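Long-range contacts in aldose 1-epimerase (Escherichia coli, PDB 3NRE), which probably interconverts the alpha and beta anomers of aldose sugars: residues Y5-V16 / C94-L104; D29-G37 / W148-P156. One frame throughout, in Å; residues are numbered along the deposited sequence.

Contact 1. Residues Y5-V16 / C94-L104; sequences YTLSHGSLKLDV and CVSHSDDSLCL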
loop_
_atom_site.group_PDB
_atom_site.type_symbol
_atom_site.label_atom_id
_atom_site.label_comp_id
_atom_site.label_asym_id
_atom_site.label_seq_id
_atom_site.Cartn_x
_atom_site.Cartn_y
_atom_site.Cartn_z
ATOM N N TYR A 5 0.191 13.067 14.533
ATOM C CA TYR A 5 0.911 14.241 14.020
ATOM C C TYR A 5 0.105 14.836 12.886
ATOM O O TYR A 5 -0.306 14.115 11.988
ATOM C CB TYR A 5 2.296 13.814 13.448
ATOM C CG TYR A 5 3.152 13.082 14.460
ATOM C CD1 TYR A 5 3.920 13.793 15.345
ATOM C CD2 TYR A 5 3.158 11.696 14.547
ATOM C CE1 TYR A 5 4.678 13.146 16.314
ATOM C CE2 TYR A 5 3.964 11.037 15.504
ATOM C CZ TYR A 5 4.676 11.803 16.391
ATOM O OH TYR A 5 5.468 11.210 17.367
ATOM N N THR A 6 -0.115 16.145 12.908
ATOM C CA THR A 6 -0.893 16.815 11.875
ATOM C C THR A 6 0.037 17.695 11.036
ATOM O O THR A 6 0.868 18.397 11.600
ATOM C CB THR A 6 -1.968 17.647 12.470
ATOM O OG1 THR A 6 -2.845 16.765 13.177
ATOM C CG2 THR A 6 -2.753 18.454 11.382
ATOM N N LEU A 7 -0.149 17.626 9.724
ATOM C CA LEU A 7 0.513 18.546 8.762
ATOM C C LEU A 7 -0.554 19.281 8.038
ATOM O O LEU A 7 -1.607 18.760 7.793
ATOM C CB LEU A 7 1.265 17.759 7.690
ATOM C CG LEU A 7 2.338 16.789 8.099
ATOM C CD1 LEU A 7 3.077 16.360 6.840
ATOM C CD2 LEU A 7 3.241 17.499 9.090
ATOM N N SER A 8 -0.258 20.489 7.575
ATOM C CA SER A 8 -1.194 21.169 6.742
ATOM C C SER A 8 -0.494 22.146 5.800
ATOM O O SER A 8 0.601 22.615 6.079
ATOM C CB SER A 8 -2.245 21.894 7.578
ATOM O OG SER A 8 -1.693 22.874 8.437
ATOM N N HIS A 9 -1.146 22.383 4.670
ATOM C CA HIS A 9 -0.728 23.428 3.742
ATOM C C HIS A 9 -1.956 23.854 2.983
ATOM O O HIS A 9 -2.581 23.034 2.302
ATOM C CB HIS A 9 0.303 22.885 2.770
ATOM C CG HIS A 9 1.127 23.927 2.080
ATOM N ND1 HIS A 9 2.490 24.033 2.260
ATOM C CD2 HIS A 9 0.793 24.868 1.164
ATOM C CE1 HIS A 9 2.955 25.030 1.522
ATOM N NE2 HIS A 9 1.946 25.554 0.848
ATOM N N GLY A 10 -2.265 25.147 3.038
ATOM C CA GLY A 10 -3.443 25.647 2.358
ATOM C C GLY A 10 -4.669 24.963 2.957
ATOM O O GLY A 10 -4.842 24.940 4.162
ATOM N N SER A 11 -5.475 24.340 2.104
ATOM C CA SER A 11 -6.713 23.683 2.523
ATOM C C SER A 11 -6.481 22.190 2.777
ATOM O O SER A 11 -7.409 21.470 3.164
ATOM C CB SER A 11 -7.818 23.892 1.466
ATOM O OG SER A 11 -7.549 23.198 0.247
ATOM N N LEU A 12 -5.255 21.731 2.543
ATOM C CA LEU A 12 -4.936 20.277 2.740
ATOM C C LEU A 12 -4.445 20.000 4.136
ATOM O O LEU A 12 -3.644 20.748 4.669
ATOM C CB LEU A 12 -3.833 19.788 1.817
ATOM C CG LEU A 12 -4.135 19.659 0.335
ATOM C CD1 LEU A 12 -2.900 19.004 -0.338
ATOM C CD2 LEU A 12 -5.397 18.864 0.074
ATOM N N LYS A 13 -4.911 18.898 4.700
ATOM C CA LYS A 13 -4.545 18.505 6.063
ATOM C C LYS A 13 -4.322 17.009 6.065
ATOM O O LYS A 13 -5.088 16.266 5.458
ATOM C CB LYS A 13 -5.660 18.835 7.034
ATOM C CG LYS A 13 -5.225 18.569 8.512
ATOM C CD LYS A 13 -6.226 19.101 9.547
ATOM C CE LYS A 13 -7.428 18.205 9.678
ATOM N NZ LYS A 13 -8.244 18.452 10.986
ATOM N N LEU A 14 -3.277 16.591 6.762
ATOM C CA LEU A 14 -2.929 15.186 6.897
ATOM C C LEU A 14 -2.699 14.846 8.371
ATOM O O LEU A 14 -1.988 15.546 9.069
ATOM C CB LEU A 14 -1.625 14.910 6.119
ATOM C CG LEU A 14 -1.118 13.473 5.992
ATOM C CD1 LEU A 14 -1.927 12.744 4.947
ATOM C CD2 LEU A 14 0.418 13.379 5.709
ATOM N N ASP A 15 -3.259 13.743 8.823
ATOM C CA ASP A 15 -2.963 13.194 10.156
ATOM C C ASP A 15 -2.221 11.860 9.991
ATOM O O ASP A 15 -2.612 11.036 9.160
ATOM C CB ASP A 15 -4.267 12.917 10.915
ATOM C CG ASP A 15 -4.905 14.165 11.509
ATOM O OD1 ASP A 15 -4.346 15.298 11.387
ATOM O OD2 ASP A 15 -5.971 14.016 12.184
ATOM N N VAL A 16 -1.172 11.646 10.798
ATOM C CA VAL A 16 -0.339 10.441 10.734
ATOM C C VAL A 16 -0.128 9.921 12.137
ATOM O O VAL A 16 0.097 10.709 13.042
ATOM C CB VAL A 16 1.061 10.705 10.122
ATOM C CG1 VAL A 16 1.920 9.437 10.094
ATOM C CG2 VAL A 16 0.945 11.332 8.725
ATOM N N CYS A 94 9.108 9.402 15.782
ATOM C CA CYS A 94 9.202 10.624 14.994
ATOM C C CYS A 94 10.622 11.220 15.117
ATOM O O CYS A 94 11.093 11.393 16.226
ATOM C CB CYS A 94 8.109 11.623 15.462
ATOM S SG CYS A 94 8.205 13.206 14.672
ATOM N N VAL A 95 11.252 11.501 13.977
ATOM C CA VAL A 95 12.564 12.203 13.915
ATOM C C VAL A 95 12.454 13.651 13.398
ATOM O O VAL A 95 13.398 14.456 13.528
ATOM C CB VAL A 95 13.611 11.386 13.115
ATOM C CG1 VAL A 95 13.926 10.108 13.881
ATOM C CG2 VAL A 95 13.110 11.084 11.720
ATOM N N SER A 96 11.336 14.028 12.787
ATOM C CA SER A 96 11.102 15.414 12.380
ATOM C C SER A 96 9.634 15.674 12.176
ATOM O O SER A 96 8.928 14.803 11.684
ATOM C CB SER A 96 11.818 15.803 11.056
ATOM O OG SER A 96 11.157 15.303 9.867
ATOM N N HIS A 97 9.214 16.887 12.534
ATOM C CA HIS A 97 7.834 17.309 12.321
ATOM C C HIS A 97 7.831 18.797 12.192
ATOM O O HIS A 97 8.229 19.503 13.098
ATOM C CB HIS A 97 6.947 16.848 13.488
ATOM C CG HIS A 97 5.487 17.191 13.341
ATOM N ND1 HIS A 97 4.631 17.222 14.433
ATOM C CD2 HIS A 97 4.722 17.495 12.258
ATOM C CE1 HIS A 97 3.413 17.519 14.030
ATOM N NE2 HIS A 97 3.424 17.699 12.720
ATOM N N SER A 98 7.388 19.264 11.040
ATOM C CA SER A 98 7.210 20.679 10.794
ATOM C C SER A 98 5.792 20.907 10.317
ATOM O O SER A 98 5.000 19.968 10.261
ATOM C CB SER A 98 8.214 21.172 9.737
ATOM O OG SER A 98 7.760 20.863 8.435
ATOM N N ASP A 99 5.458 22.141 9.976
ATOM C CA ASP A 99 4.102 22.422 9.543
ATOM C C ASP A 99 3.622 21.587 8.350
ATOM O O ASP A 99 2.467 21.197 8.333
ATOM C CB ASP A 99 3.910 23.919 9.271
ATOM C CG ASP A 99 3.893 24.741 10.559
ATOM O OD1 ASP A 99 3.727 24.155 11.674
ATOM O OD2 ASP A 99 4.027 25.974 10.440
ATOM N N ASP A 100 4.506 21.289 7.402
ATOM C CA ASP A 100 4.115 20.583 6.175
ATOM C C ASP A 100 4.967 19.341 5.888
ATOM O O ASP A 100 4.897 18.807 4.780
ATOM C CB ASP A 100 4.167 21.554 4.974
ATOM C CG ASP A 100 5.565 22.167 4.754
ATOM O OD1 ASP A 100 6.548 21.719 5.388
ATOM O OD2 ASP A 100 5.682 23.131 3.954
ATOM N N SER A 101 5.760 18.884 6.864
ATOM C CA SER A 101 6.536 17.647 6.735
ATOM C C SER A 101 6.676 16.837 8.038
ATOM O O SER A 101 6.623 17.364 9.165
ATOM C CB SER A 101 7.938 17.949 6.179
ATOM O OG SER A 101 8.749 18.496 7.201
ATOM N N LEU A 102 6.832 15.529 7.857
ATOM C CA LEU A 102 6.967 14.591 8.949
ATOM C C LEU A 102 7.867 13.448 8.474
ATOM O O LEU A 102 7.790 13.031 7.316
ATOM C CB LEU A 102 5.572 14.012 9.320
ATOM C CG LEU A 102 5.552 12.991 10.462
ATOM C CD1 LEU A 102 5.748 13.658 11.818
ATOM C CD2 LEU A 102 4.242 12.225 10.449
ATOM N N CYS A 103 8.713 12.960 9.372
ATOM C CA CYS A 103 9.498 11.760 9.164
ATOM C C CYS A 103 9.451 10.850 10.401
ATOM O O CYS A 103 9.665 11.279 11.538
ATOM C CB CYS A 103 10.949 12.127 8.833
ATOM S SG CYS A 103 11.895 10.648 8.371
ATOM N N LEU A 104 9.087 9.589 10.158
ATOM C CA LEU A 104 9.042 8.547 11.145
ATOM C C LEU A 104 10.025 7.426 10.756
ATOM O O LEU A 104 10.268 7.177 9.572
ATOM C CB LEU A 104 7.666 7.902 11.170
ATOM C CG LEU A 104 6.453 8.804 11.326
ATOM C CD1 LEU A 104 5.135 8.001 11.236
ATOM C CD2 LEU A 104 6.521 9.570 12.645
HETATM O O HOH W 1 6.331 8.740 17.712
HETATM O O HOH W 2 0.397 22.516 9.858
#

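Contact 2. Residues D29-G37 / W148-P156; sequences DTTPLLRPG and WHPYFPLSP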
loop_
_atom_site.group_PDB
_atom_site.type_symbol
_atom_site.label_atom_id
_atom_site.label_comp_id
_atom_site.label_asym_id
_atom_site.label_seq_id
_atom_site.Cartn_x
_atom_site.Cartn_y
_atom_site.Cartn_z
ATOM N N ASP A 29 -10.116 20.871 2.922
ATOM C CA ASP A 29 -11.187 21.456 3.742
ATOM C C ASP A 29 -11.794 20.290 4.544
ATOM O O ASP A 29 -11.022 19.551 5.152
ATOM C CB ASP A 29 -12.226 22.220 2.872
ATOM C CG ASP A 29 -11.671 23.509 2.315
ATOM O OD1 ASP A 29 -10.907 24.159 3.073
ATOM O OD2 ASP A 29 -11.982 23.871 1.147
ATOM N N THR A 30 -13.117 20.078 4.499
ATOM C CA THR A 30 -13.771 18.991 5.246
ATOM C C THR A 30 -14.000 17.721 4.384
ATOM O O THR A 30 -14.574 16.738 4.868
ATOM C CB THR A 30 -15.101 19.444 5.847
ATOM O OG1 THR A 30 -15.983 19.827 4.786
ATOM C CG2 THR A 30 -14.889 20.650 6.839
ATOM N N THR A 31 -13.505 17.732 3.145
ATOM C CA THR A 31 -13.700 16.635 2.189
ATOM C C THR A 31 -12.591 15.581 2.362
ATOM O O THR A 31 -11.412 15.879 2.243
ATOM C CB THR A 31 -13.672 17.120 0.689
ATOM O OG1 THR A 31 -14.616 18.171 0.494
ATOM C CG2 THR A 31 -13.984 15.947 -0.323
ATOM N N PRO A 32 -12.980 14.334 2.655
ATOM C CA PRO A 32 -11.981 13.287 2.801
ATOM C C PRO A 32 -11.500 12.797 1.467
ATOM O O PRO A 32 -12.311 12.480 0.581
ATOM C CB PRO A 32 -12.688 12.183 3.563
ATOM C CG PRO A 32 -14.120 12.526 3.602
ATOM C CD PRO A 32 -14.318 13.921 3.129
ATOM N N LEU A 33 -10.192 12.832 1.306
ATOM C CA LEU A 33 -9.548 12.337 0.084
ATOM C C LEU A 33 -9.204 10.880 0.210
ATOM O O LEU A 33 -9.108 10.153 -0.785
ATOM C CB LEU A 33 -8.288 13.161 -0.192
ATOM C CG LEU A 33 -8.520 14.677 -0.276
ATOM C CD1 LEU A 33 -7.199 15.397 -0.457
ATOM C CD2 LEU A 33 -9.537 15.054 -1.429
ATOM N N LEU A 34 -8.840 10.489 1.438
ATOM C CA LEU A 34 -8.734 9.093 1.823
ATOM C C LEU A 34 -9.811 8.864 2.885
ATOM O O LEU A 34 -10.310 9.799 3.541
ATOM C CB LEU A 34 -7.352 8.802 2.438
ATOM C CG LEU A 34 -6.082 8.884 1.607
ATOM C CD1 LEU A 34 -4.811 8.667 2.440
ATOM C CD2 LEU A 34 -6.196 7.883 0.404
ATOM N N ARG A 35 -10.196 7.605 3.062
ATOM C CA ARG A 35 -11.148 7.229 4.043
ATOM C C ARG A 35 -10.641 7.726 5.413
ATOM O O ARG A 35 -9.548 7.402 5.784
ATOM C CB ARG A 35 -11.267 5.689 4.084
ATOM C CG ARG A 35 -12.121 5.169 5.177
ATOM C CD ARG A 35 -12.120 3.672 5.297
ATOM N NE ARG A 35 -10.899 3.163 5.915
ATOM C CZ ARG A 35 -10.755 1.888 6.252
ATOM N NH1 ARG A 35 -11.709 1.032 5.963
ATOM N NH2 ARG A 35 -9.651 1.456 6.824
ATOM N N PRO A 36 -11.467 8.431 6.190
ATOM C CA PRO A 36 -10.976 8.865 7.508
ATOM C C PRO A 36 -10.641 7.667 8.381
ATOM O O PRO A 36 -11.474 6.757 8.480
ATOM C CB PRO A 36 -12.183 9.651 8.091
ATOM C CG PRO A 36 -12.824 10.190 6.928
ATOM C CD PRO A 36 -12.741 9.088 5.869
ATOM N N GLY A 37 -9.470 7.693 9.033
ATOM C CA GLY A 37 -9.132 6.637 9.994
ATOM C C GLY A 37 -9.874 6.696 11.296
ATOM O O GLY A 37 -10.381 7.748 11.717
ATOM N N TRP A 148 2.316 0.772 -0.542
ATOM C CA TRP A 148 1.327 1.312 0.363
ATOM C C TRP A 148 -0.019 0.732 0.074
ATOM O O TRP A 148 -0.295 0.205 -1.016
ATOM C CB TRP A 148 1.233 2.845 0.223
ATOM C CG TRP A 148 2.395 3.620 0.718
ATOM C CD1 TRP A 148 2.591 4.167 1.977
ATOM C CD2 TRP A 148 3.555 3.959 -0.054
ATOM N NE1 TRP A 148 3.835 4.820 2.012
ATOM C CE2 TRP A 148 4.428 4.707 0.788
ATOM C CE3 TRP A 148 3.963 3.677 -1.370
ATOM C CZ2 TRP A 148 5.659 5.188 0.339
ATOM C CZ3 TRP A 148 5.187 4.126 -1.807
ATOM C CH2 TRP A 148 6.016 4.901 -0.953
ATOM N N HIS A 149 -0.876 0.892 1.089
ATOM C CA HIS A 149 -2.213 0.350 1.087
ATOM C C HIS A 149 -3.227 1.420 1.445
ATOM O O HIS A 149 -3.756 1.441 2.565
ATOM C CB HIS A 149 -2.224 -0.851 2.029
ATOM C CG HIS A 149 -3.442 -1.701 1.952
ATOM N ND1 HIS A 149 -4.674 -1.262 2.377
ATOM C CD2 HIS A 149 -3.606 -3.004 1.620
ATOM C CE1 HIS A 149 -5.556 -2.248 2.280
ATOM N NE2 HIS A 149 -4.925 -3.321 1.844
ATOM N N PRO A 150 -3.481 2.357 0.516
ATOM C CA PRO A 150 -4.452 3.410 0.813
ATOM C C PRO A 150 -5.888 2.961 0.637
ATOM O O PRO A 150 -6.204 2.181 -0.283
ATOM C CB PRO A 150 -4.064 4.526 -0.169
ATOM C CG PRO A 150 -3.423 3.825 -1.285
ATOM C CD PRO A 150 -2.791 2.605 -0.763
ATOM N N TYR A 151 -6.745 3.508 1.486
ATOM C CA TYR A 151 -8.159 3.313 1.444
ATOM C C TYR A 151 -8.822 4.588 0.936
ATOM O O TYR A 151 -8.712 5.651 1.575
ATOM C CB TYR A 151 -8.704 3.048 2.837
ATOM C CG TYR A 151 -8.262 1.735 3.481
ATOM C CD1 TYR A 151 -7.026 1.638 4.136
ATOM C CD2 TYR A 151 -9.090 0.630 3.482
ATOM C CE1 TYR A 151 -6.640 0.428 4.753
ATOM C CE2 TYR A 151 -8.704 -0.550 4.122
ATOM C CZ TYR A 151 -7.493 -0.636 4.709
ATOM O OH TYR A 151 -7.110 -1.809 5.348
ATOM N N PHE A 152 -9.514 4.497 -0.200
ATOM C CA PHE A 152 -10.201 5.652 -0.785
ATOM C C PHE A 152 -11.708 5.568 -0.571
ATOM O O PHE A 152 -12.276 4.491 -0.572
ATOM C CB PHE A 152 -9.977 5.668 -2.286
ATOM C CG PHE A 152 -8.551 5.873 -2.684
ATOM C CD1 PHE A 152 -8.034 7.156 -2.756
ATOM C CD2 PHE A 152 -7.730 4.809 -2.929
ATOM C CE1 PHE A 152 -6.705 7.375 -3.083
ATOM C CE2 PHE A 152 -6.393 5.020 -3.299
ATOM C CZ PHE A 152 -5.888 6.307 -3.395
ATOM N N PRO A 153 -12.398 6.732 -0.477
ATOM C CA PRO A 153 -13.838 6.751 -0.380
ATOM C C PRO A 153 -14.414 6.121 -1.641
ATOM O O PRO A 153 -13.854 6.277 -2.713
ATOM C CB PRO A 153 -14.192 8.234 -0.332
ATOM C CG PRO A 153 -12.854 8.937 -0.143
ATOM C CD PRO A 153 -11.783 8.065 -0.485
ATOM N N LEU A 154 -15.531 5.455 -1.499
ATOM C CA LEU A 154 -16.217 4.904 -2.679
ATOM C C LEU A 154 -17.627 5.389 -2.782
ATOM O O LEU A 154 -18.389 5.288 -1.827
ATOM C CB LEU A 154 -16.235 3.367 -2.594
ATOM C CG LEU A 154 -16.813 2.561 -3.747
ATOM C CD1 LEU A 154 -16.108 2.887 -5.067
ATOM C CD2 LEU A 154 -16.729 1.032 -3.507
ATOM N N SER A 155 -17.971 5.885 -3.974
ATOM C CA SER A 155 -19.299 6.328 -4.322
ATOM C C SER A 155 -19.763 5.525 -5.534
ATOM O O SER A 155 -18.909 5.054 -6.301
ATOM C CB SER A 155 -19.236 7.829 -4.658
ATOM O OG SER A 155 -20.272 8.216 -5.515
ATOM N N PRO A 156 -21.107 5.411 -5.744
ATOM C CA PRO A 156 -21.618 4.790 -6.968
ATOM C C PRO A 156 -21.032 5.475 -8.182
ATOM O O PRO A 156 -20.940 4.856 -9.232
ATOM C CB PRO A 156 -23.130 5.031 -6.904
ATOM C CG PRO A 156 -23.439 5.183 -5.487
ATOM C CD PRO A 156 -22.195 5.759 -4.812
#

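Contact 1. Residues Y5-V16 / C94-L104
Tyr5 and His97 meet as an offset edge-to-face pair, the edge of the tyrosine turned toward the face of the imidazole with the ring planes at 88°. Tyr5 CB lies over that same imidazole, 4.2 Å from the ring centroid, as a CH-pi contact. The rest of the phenol ring runs on toward Cys94, whose SG sits obliquely at 4.4 Å from the Tyr5 centroid in a sulfur-aromatic contact, while Leu102 CD1 packs off-centre against the ring.

What fixes the imidazole is a hydrogen bond from His97 NE2 to Thr6 O (2.9 Å, 162° at the hydrogen). The carbonyl oxygen lies in the ring plane, although the donor stands well above the plane of the carbonyl. A chi1 of -178°, which swings CG away from the backbone N, carries the His97 ring across to the backbone of strand 5-9. Two residues on, Ser8 N donates to Asp99 O at 2.9 Å, and a water joins that same oxygen to Ser8 OG. Between these two bonds Leu7 pushes CD2 in among the turn carbonyls, 3.2 Å from Ser98 O. Deeper, Val16 and Leu102 reach tip to tip, CB to CD2 at 3.5 Å.

Strands 5-9 and 12-16 form a beta hairpin closed by a type II' turn from His9 to Leu12, and 94-104 is a second hairpin with a classic bulge at Val95 and Ser96 facing Cys103. The two belong to different antiparallel sheets, and beneath them Leu7, Leu14 and Val16 continue onto Leu123 and Phe121 of strand 114-123.

Contact 2. Residues D29-G37 / W148-P156
The end of strand 142-153, part of a large antiparallel sheet, is met by the chain leaving the short edge strand 31-32, and Arg35 and Tyr151 make the most extensive contact. The guanidinium lies flat on the phenol ring, centres 3.8 Å apart and planes at 8°, a stacked cation-pi pair with NH2 over the middle of the ring. A bend at chi3 (76°) in an otherwise extended chain brings the arginine alongside Tyr151, the two side chains pointing the same way. Arg35 NH2 also hydrogen-bonds to Thr44 O and Ala46 O, which hold the flat group in place. Between their backbones, Arg35 N donates to Tyr151 O at 2.9 Å.

These residues belong to the beta-sandwich fold of the galactose mutarotase clan. The side chain of Tyr151 comes within about 3 Å of a bound di(hydroxyethyl)ether, probably from the crystallisation liquor, and His149 NE2 hydrogen-bonds to such a molecule, consistent with a nearby pocket. An alanine at Tyr151 is likely to cost the guanidinium the ring it lies flat on, though not its cation-pi contact with Phe250, and to open a gap beside Phe250, whose ring meets the tyrosine edge-to-face.

Leu34 turns its CD2 over one face of Phe152, 4.0 Å from the centroid, and the same methyl lies 4.0 Å from Pro150 CB. At the strand's end, Pro153 CD rests against Leu33 O at 3.4 Å.

Overall arrangement
The centres of the two contacts lie about 18 Å apart, and along the chain their segments alternate: 5-16, 29-37, 94-104, 148-156. The antiparallel sheet 4-9, 12-17, 22-28, 31-32 connects them. Contact 1 uses its first two strands, including the outermost 4-9, whereas contact 2 starts from 31-32 at its other edge. Contact 1 joins this sheet to the one holding 93-97 and 101-109; in contact 2 the chain that follows 31-32 packs on strand 142-153 of the other large sheet. The contacts touch directly where Ser11 O probably accepts a hydrogen bond from Asp29 N and Leu12 packs on Leu33, an arrangement consistent with the N-terminal sheet, with the chain that follows it, spanning the two larger sheets.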